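Local coordinates for protein 2-nitropropane dioxygenase (Streptomyces ansochromogenes, PDB 3BW2) that probably oxidises alkyl nitronates such as propionate 3-nitronate with molecular oxygen, using a bound flavin mononucleotide as cofactor, at residues L40-K45 / V67-P72; T151-E156 / G178-H183; T271-R276 / A292-V297. One frame throughout, in Å; residues are numbered along the deposited sequence.

The three contacts follow one another along the chain without interleaving. Contacts 1 and 2 both reach the eight-stranded parallel sheet of the TIM barrel; their centres are about 16 Å apart. Contact 1 joins strands 38-41 and 65-70. Contact 2 joins the end of strand 147-152 to the segment that passes the flavin. Contact 3 is about 14 Å from contact 2 and about 16 Å from contact 1, between centres. It shares the small antiparallel sheet with contact 2, where strands 178-179 and 275-278 are neighbours. Contacts 1 and 2 thus border FMN directly. Contact 3 lies behind them, joined by the side-chain pairs Tyr44 with Tyr294 and His179 with Thr271.

Contact 1. Residues L40-K45 / V67-P72. With FMN (flavin mononucleotide), chain B.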
loop_
_atom_site.group_PDB
_atom_site.type_symbol
_atom_site.label_atom_id
_atom_site.label_comp_id
_atom_site.label_asym_id
_atom_site.label_seq_id
_atom_site.Cartn_x
_atom_site.Cartn_y
_atom_site.Cartn_z
ATOM N N LEU A 40 -4.786 -14.648 -20.908
ATOM C CA LEU A 40 -3.620 -15.327 -21.452
ATOM C C LEU A 40 -2.508 -14.286 -21.397
ATOM O O LEU A 40 -2.769 -13.084 -21.511
ATOM C CB LEU A 40 -3.850 -15.749 -22.909
ATOM C CG LEU A 40 -4.791 -16.921 -23.186
ATOM C CD1 LEU A 40 -4.915 -17.121 -24.696
ATOM C CD2 LEU A 40 -4.251 -18.183 -22.523
ATOM N N ALA A 41 -1.276 -14.740 -21.214
ATOM C CA ALA A 41 -0.136 -13.837 -21.148
ATOM C C ALA A 41 0.709 -14.026 -22.398
ATOM O O ALA A 41 1.218 -15.116 -22.637
ATOM C CB ALA A 41 0.698 -14.136 -19.905
ATOM N N ALA A 42 0.858 -12.972 -23.195
ATOM C CA ALA A 42 1.664 -13.066 -24.411
ATOM C C ALA A 42 3.104 -12.620 -24.136
ATOM O O ALA A 42 3.980 -12.720 -25.000
ATOM C CB ALA A 42 1.037 -12.214 -25.522
ATOM N N GLY A 43 3.339 -12.127 -22.921
ATOM C CA GLY A 43 4.665 -11.672 -22.545
ATOM C C GLY A 43 5.728 -12.748 -22.682
ATOM O O GLY A 43 5.572 -13.860 -22.181
ATOM N N TYR A 44 6.807 -12.401 -23.376
ATOM C CA TYR A 44 7.938 -13.294 -23.618
ATOM C C TYR A 44 7.680 -14.423 -24.620
ATOM O O TYR A 44 8.582 -15.212 -24.896
ATOM C CB TYR A 44 8.454 -13.874 -22.291
ATOM C CG TYR A 44 8.783 -12.808 -21.264
ATOM C CD1 TYR A 44 9.588 -11.716 -21.598
ATOM C CD2 TYR A 44 8.274 -12.876 -19.970
ATOM C CE1 TYR A 44 9.873 -10.719 -20.673
ATOM C CE2 TYR A 44 8.555 -11.877 -19.027
ATOM C CZ TYR A 44 9.354 -10.803 -19.388
ATOM O OH TYR A 44 9.633 -9.809 -18.473
ATOM N N LYS A 45 6.466 -14.513 -25.159
ATOM C CA LYS A 45 6.172 -15.550 -26.153
ATOM C C LYS A 45 6.297 -14.943 -27.544
ATOM O O LYS A 45 6.373 -13.726 -27.684
ATOM C CB LYS A 45 4.747 -16.092 -26.001
ATOM C CG LYS A 45 4.405 -16.678 -24.640
ATOM C CD LYS A 45 3.246 -17.660 -24.761
ATOM C CE LYS A 45 2.341 -17.646 -23.534
ATOM N NZ LYS A 45 3.061 -17.763 -22.234
ATOM N N VAL A 67 -6.102 -11.137 -23.481
ATOM C CA VAL A 67 -4.732 -11.442 -23.864
ATOM C C VAL A 67 -3.934 -10.191 -23.492
ATOM O O VAL A 67 -4.316 -9.076 -23.843
ATOM C CB VAL A 67 -4.600 -11.714 -25.392
ATOM C CG1 VAL A 67 -3.139 -11.970 -25.751
ATOM C CG2 VAL A 67 -5.451 -12.917 -25.785
ATOM N N ASN A 68 -2.834 -10.377 -22.774
ATOM C CA ASN A 68 -2.013 -9.253 -22.341
ATOM C C ASN A 68 -0.711 -9.185 -23.127
ATOM O O ASN A 68 -0.081 -10.207 -23.384
ATOM C CB ASN A 68 -1.742 -9.390 -20.831
ATOM C CG ASN A 68 -0.719 -8.394 -20.315
ATOM O OD1 ASN A 68 0.478 -8.682 -20.280
ATOM N ND2 ASN A 68 -1.186 -7.218 -19.913
ATOM N N VAL A 69 -0.318 -7.982 -23.531
ATOM C CA VAL A 69 0.924 -7.823 -24.281
ATOM C C VAL A 69 1.822 -6.755 -23.652
ATOM O O VAL A 69 1.336 -5.798 -23.043
ATOM C CB VAL A 69 0.658 -7.456 -25.765
ATOM C CG1 VAL A 69 -0.296 -8.464 -26.390
ATOM C CG2 VAL A 69 0.103 -6.068 -25.867
ATOM N N PHE A 70 3.134 -6.939 -23.783
ATOM C CA PHE A 70 4.094 -5.989 -23.231
ATOM C C PHE A 70 4.438 -4.921 -24.259
ATOM O O PHE A 70 4.593 -5.217 -25.448
ATOM C CB PHE A 70 5.392 -6.691 -22.819
ATOM C CG PHE A 70 5.228 -7.702 -21.719
ATOM C CD1 PHE A 70 4.102 -7.700 -20.900
ATOM C CD2 PHE A 70 6.241 -8.625 -21.461
ATOM C CE1 PHE A 70 3.989 -8.598 -19.838
ATOM C CE2 PHE A 70 6.137 -9.528 -20.402
ATOM C CZ PHE A 70 5.009 -9.512 -19.589
ATOM N N MET A 71 4.554 -3.680 -23.796
ATOM C CA MET A 71 4.910 -2.574 -24.671
ATOM C C MET A 71 6.397 -2.670 -24.971
ATOM O O MET A 71 7.188 -3.065 -24.107
ATOM C CB MET A 71 4.642 -1.229 -23.989
ATOM C CG MET A 71 3.187 -0.934 -23.696
ATOM S SD MET A 71 2.219 -0.885 -25.213
ATOM C CE MET A 71 3.054 0.412 -26.108
ATOM N N PRO A 72 6.800 -2.327 -26.206
ATOM C CA PRO A 72 8.223 -2.390 -26.545
ATOM C C PRO A 72 8.970 -1.439 -25.615
ATOM O O PRO A 72 8.427 -0.412 -25.209
ATOM C CB PRO A 72 8.254 -1.917 -27.997
ATOM C CG PRO A 72 6.937 -2.383 -28.528
ATOM C CD PRO A 72 5.986 -2.038 -27.398
HETATM N N1 FMN B . 0.742 -8.385 -15.404
HETATM C C2 FMN B . 0.756 -8.215 -16.799
HETATM O O2 FMN B . 0.169 -7.264 -17.308
HETATM N N3 FMN B . 1.420 -9.116 -17.614
HETATM C C4 FMN B . 2.091 -10.222 -17.116
HETATM O O4 FMN B . 2.668 -11.008 -17.891
HETATM C C4A FMN B . 2.078 -10.423 -15.709
HETATM N N5 FMN B . 2.709 -11.527 -15.142
HETATM C C5A FMN B . 2.683 -11.761 -13.764
HETATM C C6 FMN B . 3.321 -12.914 -13.237
HETATM C C7 FMN B . 3.323 -13.215 -11.831
HETATM C C7M FMN B . 3.294 -14.732 -11.526
HETATM C C8 FMN B . 2.595 -12.283 -11.003
HETATM C C8M FMN B . 1.881 -12.695 -9.716
HETATM C C9 FMN B . 1.968 -11.102 -11.515
HETATM C C9A FMN B . 2.005 -10.839 -12.905
HETATM N N10 FMN B . 1.378 -9.695 -13.468
HETATM C C10 FMN B . 1.396 -9.484 -14.863
HETATM C "C1'" FMN B . 0.810 -8.595 -12.568
HETATM C "C2'" FMN B . -0.723 -8.804 -12.488
HETATM O "O2'" FMN B . -1.324 -8.214 -13.630
HETATM C "C3'" FMN B . -1.363 -8.111 -11.236
HETATM O "O3'" FMN B . -1.024 -6.727 -11.325
HETATM C "C4'" FMN B . -0.865 -8.649 -9.884
HETATM O "O4'" FMN B . -0.894 -10.075 -9.946
HETATM C "C5'" FMN B . -1.775 -8.150 -8.722
HETATM O "O5'" FMN B . -1.330 -8.647 -7.429
HETATM P P FMN B . -1.741 -10.058 -6.711
HETATM O O1P FMN B . -3.079 -9.913 -7.355
HETATM O O2P FMN B . -1.320 -9.277 -5.479
HETATM O O3P FMN B . -0.641 -10.655 -7.569
HETATM O O HOH W 1 1.722 -11.238 -20.591
#
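Leu40 and Val67 pair in parallel, as do Ala41 and Asn68. Two backbone hydrogen bonds join the strands: Asn68 N to Leu40 O at 3.0 Å, and Ala42 N to Asn68 O at 2.9 Å. Among apolar groups, Leu40 CB meets Val67 CG2. Ala42 CB rests on Val69 CG1 at 4.1 Å and also reaches Val67 CG1.

Gly43 and Tyr44, just past the end of strand 38-41, meet Phe70 at the end of the neighbouring strand. Phe70 turns its edge to the face of Tyr44, with the planes at 78°, and Phe70 CE2 comes 3.6 Å from Tyr44 CZ. Gly43 CA sits over a face of Phe70 in a CH-pi contact, 3.6 Å from the ring centroid. Tyr44 OH is hydrogen-bonded to Tyr294.

The polar contacts centre on Asn68. With CG anti to the backbone N (chi1 171°), the amide points to the flavin, where OD1 accepts a hydrogen bond from FMN N3 at 2.9 Å. Asn68 ND2 is hydrogen-bonded to Ser127. A water accepts from Gly43 N at 3.0 Å and lies close to both Asn68 OD1 and FMN O4.

With helix 47-60, the strands form a right-handed beta-alpha-beta unit of the TIM barrel, whose C-terminal strand ends here hold the flavin's pyrimidine side.

Contact 2. Residues T151-E156 / G178-H183; sequences TATTPE and GHQGTH. With FMN (flavin mononucleotide), chain B.
His183 reaches across to the backbone of Thr151. Its NE2 donates a hydrogen bond to Thr151 O at 2.9 Å, with an N-H...O angle of 157°. The oxygen lies in the plane of the imidazole, and the donor lies in the plane of the carbonyl. Thr151 O has a second donor, a water at 3.1 Å. The same water donates to Gly181 O at 2.7 Å. This water therefore links the two backbones beside the histidine bond.

Threonine side chains make the apolar part. Thr151 CG2 packs on Gly181 CA at 3.8 Å. Thr153 CG2, anti to its own carbonyl carbon, lies against Gly181 C at 3.8 Å. Thr153 OG1 touches the methyl CG2 of Thr182 at 3.4 Å.

Strand 147-152 belongs to the TIM barrel. It ends here and leads into helix 155-163, with Thr154 as N-cap. The segment 178-183 comes from the flavin site, where Gly178 CA lies 3.7 Å from FMN C9.

Further out, Glu157 holds both segments: its OE1 takes Thr153 N, its OE2 takes His183 N, and its backbone N is capped by Thr154 OG1. Gln172, which binds FMN, is hydrogen-bonded to Gly181 N and His179 O. Glu156 makes a salt bridge to Arg326 of the second subunit.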
loop_
_atom_site.group_PDB
_atom_site.type_symbol
_atom_site.label_atom_id
_atom_site.label_comp_id
_atom_site.label_asym_id
_atom_site.label_seq_id
_atom_site.Cartn_x
_atom_site.Cartn_y
_atom_site.Cartn_z
ATOM N N THR A 151 -2.524 -0.803 -17.695
ATOM C CA THR A 151 -2.168 -0.602 -16.292
ATOM C C THR A 151 -1.572 0.785 -16.037
ATOM O O THR A 151 -0.843 1.330 -16.872
ATOM C CB THR A 151 -1.141 -1.660 -15.814
ATOM O OG1 THR A 151 -1.781 -2.936 -15.712
ATOM C CG2 THR A 151 -0.555 -1.273 -14.447
ATOM N N ALA A 152 -1.894 1.343 -14.873
ATOM C CA ALA A 152 -1.382 2.638 -14.440
ATOM C C ALA A 152 -1.079 2.481 -12.953
ATOM O O ALA A 152 -1.801 1.776 -12.252
ATOM C CB ALA A 152 -2.429 3.728 -14.651
ATOM N N THR A 153 -0.020 3.124 -12.471
ATOM C CA THR A 153 0.337 3.013 -11.059
ATOM C C THR A 153 0.193 4.343 -10.311
ATOM O O THR A 153 0.391 4.404 -9.094
ATOM C CB THR A 153 1.781 2.485 -10.888
ATOM O OG1 THR A 153 2.710 3.425 -11.437
ATOM C CG2 THR A 153 1.945 1.141 -11.608
ATOM N N THR A 154 -0.159 5.394 -11.051
ATOM C CA THR A 154 -0.349 6.735 -10.496
ATOM C C THR A 154 -1.518 7.399 -11.213
ATOM O O THR A 154 -1.930 6.962 -12.294
ATOM C CB THR A 154 0.877 7.647 -10.738
ATOM O OG1 THR A 154 1.042 7.844 -12.150
ATOM C CG2 THR A 154 2.139 7.031 -10.163
ATOM N N PRO A 155 -2.077 8.462 -10.622
ATOM C CA PRO A 155 -3.191 9.104 -11.319
ATOM C C PRO A 155 -2.723 9.732 -12.635
ATOM O O PRO A 155 -3.492 9.839 -13.590
ATOM C CB PRO A 155 -3.710 10.124 -10.294
ATOM C CG PRO A 155 -2.537 10.362 -9.389
ATOM C CD PRO A 155 -1.908 9.007 -9.263
ATOM N N GLU A 156 -1.453 10.127 -12.695
ATOM C CA GLU A 156 -0.909 10.715 -13.918
ATOM C C GLU A 156 -0.922 9.668 -15.026
ATOM O O GLU A 156 -1.366 9.938 -16.137
ATOM C CB GLU A 156 0.529 11.205 -13.708
ATOM C CG GLU A 156 0.670 12.466 -12.870
ATOM C CD GLU A 156 0.263 12.263 -11.420
ATOM O OE1 GLU A 156 0.628 11.218 -10.833
ATOM O OE2 GLU A 156 -0.413 13.157 -10.865
ATOM N N GLY A 178 4.569 -9.577 -8.974
ATOM C CA GLY A 178 5.093 -9.433 -10.320
ATOM C C GLY A 178 5.533 -8.014 -10.628
ATOM O O GLY A 178 5.776 -7.216 -9.719
ATOM N N HIS A 179 5.622 -7.688 -11.914
ATOM C CA HIS A 179 6.075 -6.364 -12.330
ATOM C C HIS A 179 5.122 -5.197 -12.120
ATOM O O HIS A 179 3.929 -5.284 -12.417
ATOM C CB HIS A 179 6.473 -6.372 -13.809
ATOM C CG HIS A 179 7.809 -6.989 -14.075
ATOM N ND1 HIS A 179 7.987 -8.347 -14.226
ATOM C CD2 HIS A 179 9.035 -6.432 -14.209
ATOM C CE1 HIS A 179 9.266 -8.600 -14.444
ATOM N NE2 HIS A 179 9.923 -7.455 -14.439
ATOM N N GLN A 180 5.668 -4.098 -11.608
ATOM C CA GLN A 180 4.894 -2.883 -11.425
ATOM C C GLN A 180 4.717 -2.391 -12.855
ATOM O O GLN A 180 5.682 -2.376 -13.626
ATOM C CB GLN A 180 5.690 -1.857 -10.619
ATOM C CG GLN A 180 5.624 -2.064 -9.119
ATOM C CD GLN A 180 4.232 -1.813 -8.581
ATOM O OE1 GLN A 180 3.538 -2.739 -8.156
ATOM N NE2 GLN A 180 3.805 -0.551 -8.610
ATOM N N GLY A 181 3.494 -2.002 -13.209
ATOM C CA GLY A 181 3.223 -1.533 -14.557
ATOM C C GLY A 181 3.499 -0.060 -14.819
ATOM O O GLY A 181 2.730 0.600 -15.521
ATOM N N THR A 182 4.583 0.464 -14.251
ATOM C CA THR A 182 4.948 1.864 -14.467
ATOM C C THR A 182 5.240 2.045 -15.961
ATOM O O THR A 182 5.792 1.154 -16.603
ATOM C CB THR A 182 6.201 2.246 -13.652
ATOM O OG1 THR A 182 7.212 1.258 -13.856
ATOM C CG2 THR A 182 5.883 2.327 -12.171
ATOM N N HIS A 183 4.869 3.195 -16.513
ATOM C CA HIS A 183 5.070 3.451 -17.937
ATOM C C HIS A 183 6.530 3.710 -18.283
ATOM O O HIS A 183 6.950 3.541 -19.430
ATOM C CB HIS A 183 4.186 4.622 -18.380
ATOM C CG HIS A 183 2.721 4.369 -18.189
ATOM N ND1 HIS A 183 1.753 5.295 -18.515
ATOM C CD2 HIS A 183 2.059 3.291 -17.704
ATOM C CE1 HIS A 183 0.560 4.800 -18.238
ATOM N NE2 HIS A 183 0.717 3.585 -17.746
HETATM N N1 FMN B . 0.742 -8.385 -15.404
HETATM C C2 FMN B . 0.756 -8.215 -16.799
HETATM O O2 FMN B . 0.169 -7.264 -17.308
HETATM N N3 FMN B . 1.420 -9.116 -17.614
HETATM C C4 FMN B . 2.091 -10.222 -17.116
HETATM O O4 FMN B . 2.668 -11.008 -17.891
HETATM C C4A FMN B . 2.078 -10.423 -15.709
HETATM N N5 FMN B . 2.709 -11.527 -15.142
HETATM C C5A FMN B . 2.683 -11.761 -13.764
HETATM C C6 FMN B . 3.321 -12.914 -13.237
HETATM C C7 FMN B . 3.323 -13.215 -11.831
HETATM C C7M FMN B . 3.294 -14.732 -11.526
HETATM C C8 FMN B . 2.595 -12.283 -11.003
HETATM C C8M FMN B . 1.881 -12.695 -9.716
HETATM C C9 FMN B . 1.968 -11.102 -11.515
HETATM C C9A FMN B . 2.005 -10.839 -12.905
HETATM N N10 FMN B . 1.378 -9.695 -13.468
HETATM C C10 FMN B . 1.396 -9.484 -14.863
HETATM C "C1'" FMN B . 0.810 -8.595 -12.568
HETATM C "C2'" FMN B . -0.723 -8.804 -12.488
HETATM O "O2'" FMN B . -1.324 -8.214 -13.630
HETATM C "C3'" FMN B . -1.363 -8.111 -11.236
HETATM O "O3'" FMN B . -1.024 -6.727 -11.325
HETATM C "C4'" FMN B . -0.865 -8.649 -9.884
HETATM O "O4'" FMN B . -0.894 -10.075 -9.946
HETATM C "C5'" FMN B . -1.775 -8.150 -8.722
HETATM O "O5'" FMN B . -1.330 -8.647 -7.429
HETATM P P FMN B . -1.741 -10.058 -6.711
HETATM O O1P FMN B . -3.079 -9.913 -7.355
HETATM O O2P FMN B . -1.320 -9.277 -5.479
HETATM O O3P FMN B . -0.641 -10.655 -7.569
HETATM O O HOH W 2 1.637 -0.380 -17.762
#

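Contact 3. Residues T271-R276 / A292-V297; sequences TGRPAR and AAYPDV
Tyr294 CG stands anti to the backbone N (chi1 178°), which carries the ring alongside Thr271. Arg273 has a chi1 of -136°, off the staggered positions. From there its chain runs extended from CG to NE, crosses the tyrosine at a slant and brings CD over one face of the ring. This is a CH-pi contact, with CD 4.1 Å from the centroid of the Tyr294 ring. The guanidinium and ring planes are nearly perpendicular, at 87°.

Residues 271-276 run into strand 275-278 of a small three-stranded antiparallel sheet that accompanies the TIM barrel. Residues 292-297 lead into helix 296-311, with Pro295 at the N-cap position after a cis peptide bond. The contact thus joins the approach to a strand with the start of a helix.

Pro295 CB lies over the centre of the opposite face of Tyr294, 3.6 Å above the plane, so the ring is sandwiched between proline and arginine. At the ring edge, Thr271 O is 3.3 Å from Tyr294 CD1. Arg273 NH2 is hydrogen-bonded to Thr182 OG1, and Thr271 OG1 to His179 NE2. These partners tie the contact to a segment that borders the flavin pocket.

Gly272, with its positive phi, is buried against Ala293 and Val297. Val297 CG1 packs on Gly272 N at 3.5 Å, and Val297 CG2 on Gly272 CA at 3.7 Å. Val297 CB lies 3.3 Å from Thr271 C. Val297 N donates to Ala293 O, tying the helix start to the residues just before it. Across the segments, Ala293 N makes a weak hydrogen bond to Gly272 O at 3.1 Å, and Ala292 CA approaches the same oxygen at 3.4 Å.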
loop_
_atom_site.group_PDB
_atom_site.type_symbol
_atom_site.label_atom_id
_atom_site.label_comp_id
_atom_site.label_asym_id
_atom_site.label_seq_id
_atom_site.Cartn_x
_atom_site.Cartn_y
_atom_site.Cartn_z
ATOM N N THR A 271 14.942 -9.000 -13.284
ATOM C CA THR A 271 14.661 -8.490 -14.623
ATOM C C THR A 271 15.121 -7.074 -14.953
ATOM O O THR A 271 15.032 -6.653 -16.105
ATOM C CB THR A 271 13.153 -8.554 -14.887
ATOM O OG1 THR A 271 12.492 -7.609 -14.038
ATOM C CG2 THR A 271 12.613 -9.947 -14.574
ATOM N N GLY A 272 15.592 -6.332 -13.955
ATOM C CA GLY A 272 16.030 -4.975 -14.218
ATOM C C GLY A 272 14.903 -3.964 -14.109
ATOM O O GLY A 272 15.092 -2.786 -14.409
ATOM N N ARG A 273 13.725 -4.422 -13.695
ATOM C CA ARG A 273 12.573 -3.543 -13.514
ATOM C C ARG A 273 11.936 -3.950 -12.184
ATOM O O ARG A 273 11.970 -5.120 -11.808
ATOM C CB ARG A 273 11.568 -3.710 -14.666
ATOM C CG ARG A 273 10.998 -2.390 -15.219
ATOM C CD ARG A 273 10.143 -2.641 -16.467
ATOM N NE ARG A 273 9.725 -1.424 -17.171
ATOM C CZ ARG A 273 8.812 -0.559 -16.730
ATOM N NH1 ARG A 273 8.504 0.509 -17.460
ATOM N NH2 ARG A 273 8.205 -0.751 -15.567
ATOM N N PRO A 274 11.355 -2.988 -11.452
ATOM C CA PRO A 274 10.728 -3.292 -10.161
ATOM C C PRO A 274 9.608 -4.321 -10.235
ATOM O O PRO A 274 8.602 -4.117 -10.921
ATOM C CB PRO A 274 10.229 -1.927 -9.691
ATOM C CG PRO A 274 11.233 -0.978 -10.292
ATOM C CD PRO A 274 11.373 -1.533 -11.696
ATOM N N ALA A 275 9.787 -5.425 -9.516
ATOM C CA ALA A 275 8.798 -6.495 -9.494
ATOM C C ALA A 275 8.777 -7.107 -8.093
ATOM O O ALA A 275 9.831 -7.340 -7.505
ATOM C CB ALA A 275 9.156 -7.551 -10.538
ATOM N N ARG A 276 7.583 -7.365 -7.562
ATOM C CA ARG A 276 7.467 -7.921 -6.213
ATOM C C ARG A 276 7.594 -9.442 -6.187
ATOM O O ARG A 276 6.809 -10.163 -6.813
ATOM C CB ARG A 276 6.144 -7.491 -5.574
ATOM C CG ARG A 276 5.975 -7.952 -4.129
ATOM C CD ARG A 276 4.683 -7.425 -3.531
ATOM N NE ARG A 276 4.690 -5.970 -3.399
ATOM C CZ ARG A 276 5.385 -5.293 -2.486
ATOM N NH1 ARG A 276 6.142 -5.931 -1.601
ATOM N NH2 ARG A 276 5.321 -3.969 -2.457
ATOM N N ALA A 292 18.670 -0.558 -13.282
ATOM C CA ALA A 292 17.427 -0.364 -14.013
ATOM C C ALA A 292 17.764 -0.610 -15.478
ATOM O O ALA A 292 18.195 0.296 -16.185
ATOM C CB ALA A 292 16.914 1.056 -13.815
ATOM N N ALA A 293 17.589 -1.849 -15.925
ATOM C CA ALA A 293 17.895 -2.209 -17.306
ATOM C C ALA A 293 17.022 -3.370 -17.761
ATOM O O ALA A 293 17.432 -4.525 -17.698
ATOM C CB ALA A 293 19.374 -2.584 -17.429
ATOM N N TYR A 294 15.821 -3.045 -18.227
ATOM C CA TYR A 294 14.859 -4.039 -18.691
ATOM C C TYR A 294 14.671 -3.921 -20.204
ATOM O O TYR A 294 14.642 -2.819 -20.743
ATOM C CB TYR A 294 13.515 -3.813 -17.992
ATOM C CG TYR A 294 12.432 -4.758 -18.440
ATOM C CD1 TYR A 294 12.280 -6.006 -17.844
ATOM C CD2 TYR A 294 11.574 -4.418 -19.485
ATOM C CE1 TYR A 294 11.301 -6.896 -18.276
ATOM C CE2 TYR A 294 10.590 -5.299 -19.927
ATOM C CZ TYR A 294 10.459 -6.534 -19.318
ATOM O OH TYR A 294 9.487 -7.411 -19.743
ATOM N N PRO A 295 14.525 -5.055 -20.910
ATOM C CA PRO A 295 14.526 -6.430 -20.409
ATOM C C PRO A 295 15.932 -7.022 -20.392
ATOM O O PRO A 295 16.100 -8.235 -20.267
ATOM C CB PRO A 295 13.621 -7.143 -21.402
ATOM C CG PRO A 295 14.030 -6.496 -22.694
ATOM C CD PRO A 295 14.118 -5.020 -22.329
ATOM N N ASP A 296 16.934 -6.158 -20.517
ATOM C CA ASP A 296 18.332 -6.589 -20.527
ATOM C C ASP A 296 18.645 -7.569 -19.398
ATOM O O ASP A 296 19.162 -8.662 -19.637
ATOM C CB ASP A 296 19.256 -5.376 -20.412
ATOM C CG ASP A 296 19.079 -4.392 -21.560
ATOM O OD1 ASP A 296 17.957 -3.869 -21.734
ATOM O OD2 ASP A 296 20.064 -4.143 -22.285
ATOM N N VAL A 297 18.340 -7.170 -18.166
ATOM C CA VAL A 297 18.602 -8.024 -17.013
ATOM C C VAL A 297 17.774 -9.302 -17.086
ATOM O O VAL A 297 18.254 -10.384 -16.739
ATOM C CB VAL A 297 18.312 -7.272 -15.693
ATOM C CG1 VAL A 297 18.489 -8.203 -14.507
ATOM C CG2 VAL A 297 19.258 -6.079 -15.570
#